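PDB 2Q1S: putative nucleotide sugar epimerase/ dehydratase from Bordetella bronchiseptica, which binds NAD(H) in a Rossmann fold and probably acts as a nucleotide-sugar epimerase or dehydratase in the biosynthesis of lipopolysaccharide O-antigen. Local coordinates for residues A[51-56]-A[77-82]. Sequence-based numbering, arbitrary orientation.
Sequences RLLELG and HPAVRF
In the Rossmann fold of this enzyme, the C-terminal end of helix 43-54 packs against the turn that leads into strand 80-83, and Leu53 on the helix meets His77, Ala79 and Val80. Leu53 carries the whole helical side of the contact. Its CG, anti to the carbonyl carbon and beside the backbone N (chi1 -61°), carries the methyl fork out to the His77 ring and the turn. Leu53 CD2 sits over one face of the His77 imidazole, a CH-pi contact 4.1 Å from the ring centroid and 14° off the ring normal. Leu53 CD1 lies nearer the rim, 3.7 Å from His77 CD2. The same two methyls then divide the aliphatic neighbours: Leu53 CD2 meets Ala79 CB at 4.1 Å, while Leu53 CD1 meets Val80 CG2 at 4.2 Å. The imidazole is steadied by its own turn. Ala79 N donates to His77 ND1 at 3.0 Å, almost straight (163°) and in the ring plane, which restrains the ring's rotation and identifies ND1 as an acceptor; the type I turn from His77 to Val80 is closed by Val80 N to His77 O. Behind Leu53 the helix ends in a Schellman motif at Gly56, whose N bonds to Leu53 O. On another side of the helix, Arg51 NH1 forms a salt bridge with Glu54 OE1 at 3.0 Å, and Arg51 NE is hydrogen-bonded to Asn268 OD1 of helix 263-276. Backbone bonds of Ala79 and Arg81 to Val60 tie the second segment to strand 59-63. The contact is small and near the surface, made of a CH-pi contact and aliphatic packing. Helix 43-54, which begins within a glycine-rich sequence consistent with the Rossmann GxGxxG motif, is the beta-alpha-beta crossover between parallel strands 34-38 and 59-63; its end here covers the turn and first residue of the next parallel strand, 80-83.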
loop_
_atom_site.group_PDB
_atom_site.type_symbol
_atom_site.label_atom_id
_atom_site.label_comp_id
_atom_site.label_asym_id
_atom_site.label_seq_id
_atom_site.Cartn_x
_atom_site.Cartn_y
_atom_site.Cartn_z
ATOM N N ARG A 51 -22.381 -21.633 -2.075
ATOM C CA ARG A 51 -22.869 -21.487 -3.438
ATOM C C ARG A 51 -22.000 -22.273 -4.441
ATOM O O ARG A 51 -22.529 -22.938 -5.369
ATOM C CB ARG A 51 -23.003 -20.007 -3.775
ATOM C CG ARG A 51 -23.477 -19.702 -5.172
ATOM C CD ARG A 51 -24.888 -20.259 -5.458
ATOM N NE ARG A 51 -25.356 -19.796 -6.760
ATOM C CZ ARG A 51 -26.203 -20.462 -7.530
ATOM N NH1 ARG A 51 -26.703 -21.618 -7.109
ATOM N NH2 ARG A 51 -26.555 -19.964 -8.717
ATOM N N LEU A 52 -20.679 -22.296 -4.197
ATOM C CA LEU A 52 -19.756 -23.076 -5.040
ATOM C C LEU A 52 -20.070 -24.579 -4.976
ATOM O O LEU A 52 -20.085 -25.264 -6.004
ATOM C CB LEU A 52 -18.303 -22.848 -4.627
ATOM C CG LEU A 52 -17.679 -21.473 -4.962
ATOM C CD1 LEU A 52 -16.360 -21.302 -4.202
ATOM C CD2 LEU A 52 -17.489 -21.297 -6.428
ATOM N N LEU A 53 -20.300 -25.092 -3.777
ATOM C CA LEU A 53 -20.753 -26.485 -3.629
ATOM C C LEU A 53 -22.077 -26.750 -4.372
ATOM O O LEU A 53 -22.215 -27.791 -5.049
ATOM C CB LEU A 53 -20.858 -26.862 -2.146
ATOM C CG LEU A 53 -19.562 -26.794 -1.331
ATOM C CD1 LEU A 53 -19.842 -26.896 0.181
ATOM C CD2 LEU A 53 -18.525 -27.827 -1.773
ATOM N N GLU A 54 -23.035 -25.817 -4.285
ATOM C CA GLU A 54 -24.305 -25.950 -5.051
ATOM C C GLU A 54 -24.070 -26.042 -6.560
ATOM O O GLU A 54 -24.799 -26.754 -7.279
ATOM C CB GLU A 54 -25.208 -24.748 -4.831
ATOM C CG GLU A 54 -25.978 -24.723 -3.544
ATOM C CD GLU A 54 -26.675 -23.384 -3.321
ATOM O OE1 GLU A 54 -26.972 -22.672 -4.325
ATOM O OE2 GLU A 54 -26.930 -23.061 -2.134
ATOM N N LEU A 55 -23.076 -25.291 -7.037
ATOM C CA LEU A 55 -22.735 -25.288 -8.456
ATOM C C LEU A 55 -21.897 -26.498 -8.854
ATOM O O LEU A 55 -21.552 -26.648 -10.027
ATOM C CB LEU A 55 -22.007 -23.979 -8.826
ATOM C CG LEU A 55 -22.841 -22.707 -8.685
ATOM C CD1 LEU A 55 -21.986 -21.484 -9.027
ATOM C CD2 LEU A 55 -24.087 -22.755 -9.545
ATOM N N GLY A 56 -21.556 -27.343 -7.885
ATOM C CA GLY A 56 -20.864 -28.608 -8.173
ATOM C C GLY A 56 -19.366 -28.506 -8.442
ATOM O O GLY A 56 -18.809 -29.271 -9.241
ATOM N N HIS A 77 -16.924 -31.503 4.771
ATOM C CA HIS A 77 -17.555 -31.889 3.519
ATOM C C HIS A 77 -16.457 -32.636 2.783
ATOM O O HIS A 77 -15.285 -32.318 2.936
ATOM C CB HIS A 77 -17.924 -30.628 2.762
ATOM C CG HIS A 77 -18.817 -30.841 1.580
ATOM N ND1 HIS A 77 -18.402 -31.476 0.434
ATOM C CD2 HIS A 77 -20.087 -30.444 1.349
ATOM C CE1 HIS A 77 -19.387 -31.484 -0.442
ATOM N NE2 HIS A 77 -20.422 -30.866 0.090
ATOM N N PRO A 78 -16.810 -33.641 2.007
ATOM C CA PRO A 78 -15.774 -34.405 1.329
ATOM C C PRO A 78 -15.012 -33.538 0.324
ATOM O O PRO A 78 -13.863 -33.833 0.025
ATOM C CB PRO A 78 -16.558 -35.515 0.641
ATOM C CG PRO A 78 -17.908 -35.018 0.544
ATOM C CD PRO A 78 -18.144 -34.189 1.739
ATOM N N ALA A 79 -15.662 -32.488 -0.173
ATOM C CA ALA A 79 -15.073 -31.566 -1.173
ATOM C C ALA A 79 -14.340 -30.355 -0.585
ATOM O O ALA A 79 -13.675 -29.624 -1.321
ATOM C CB ALA A 79 -16.139 -31.084 -2.145
ATOM N N VAL A 80 -14.475 -30.142 0.725
ATOM C CA VAL A 80 -13.854 -28.994 1.401
ATOM C C VAL A 80 -12.591 -29.425 2.172
ATOM O O VAL A 80 -12.640 -30.316 3.016
ATOM C CB VAL A 80 -14.848 -28.304 2.375
ATOM C CG1 VAL A 80 -14.145 -27.209 3.187
ATOM C CG2 VAL A 80 -16.038 -27.705 1.634
ATOM N N ARG A 81 -11.457 -28.822 1.831
ATOM C CA ARG A 81 -10.218 -28.928 2.605
ATOM C C ARG A 81 -10.083 -27.615 3.387
ATOM O O ARG A 81 -10.215 -26.535 2.815
ATOM C CB ARG A 81 -9.019 -29.121 1.678
ATOM C CG ARG A 81 -7.685 -29.073 2.376
ATOM C CD ARG A 81 -6.541 -28.937 1.397
ATOM N NE ARG A 81 -5.258 -28.830 2.096
ATOM C CZ ARG A 81 -4.089 -28.571 1.512
ATOM N NH1 ARG A 81 -4.014 -28.377 0.197
ATOM N NH2 ARG A 81 -2.987 -28.505 2.258
ATOM N N PHE A 82 -9.834 -27.711 4.685
ATOM C CA PHE A 82 -9.672 -26.505 5.505
ATOM C C PHE A 82 -8.270 -26.398 6.113
ATOM O O PHE A 82 -7.862 -27.234 6.954
ATOM C CB PHE A 82 -10.768 -26.458 6.583
ATOM C CG PHE A 82 -10.633 -25.316 7.582
ATOM C CD1 PHE A 82 -10.464 -24.011 7.167
ATOM C CD2 PHE A 82 -10.733 -25.570 8.942
ATOM C CE1 PHE A 82 -10.360 -22.974 8.094
ATOM C CE2 PHE A 82 -10.629 -24.532 9.885
ATOM C CZ PHE A 82 -10.429 -23.240 9.458
#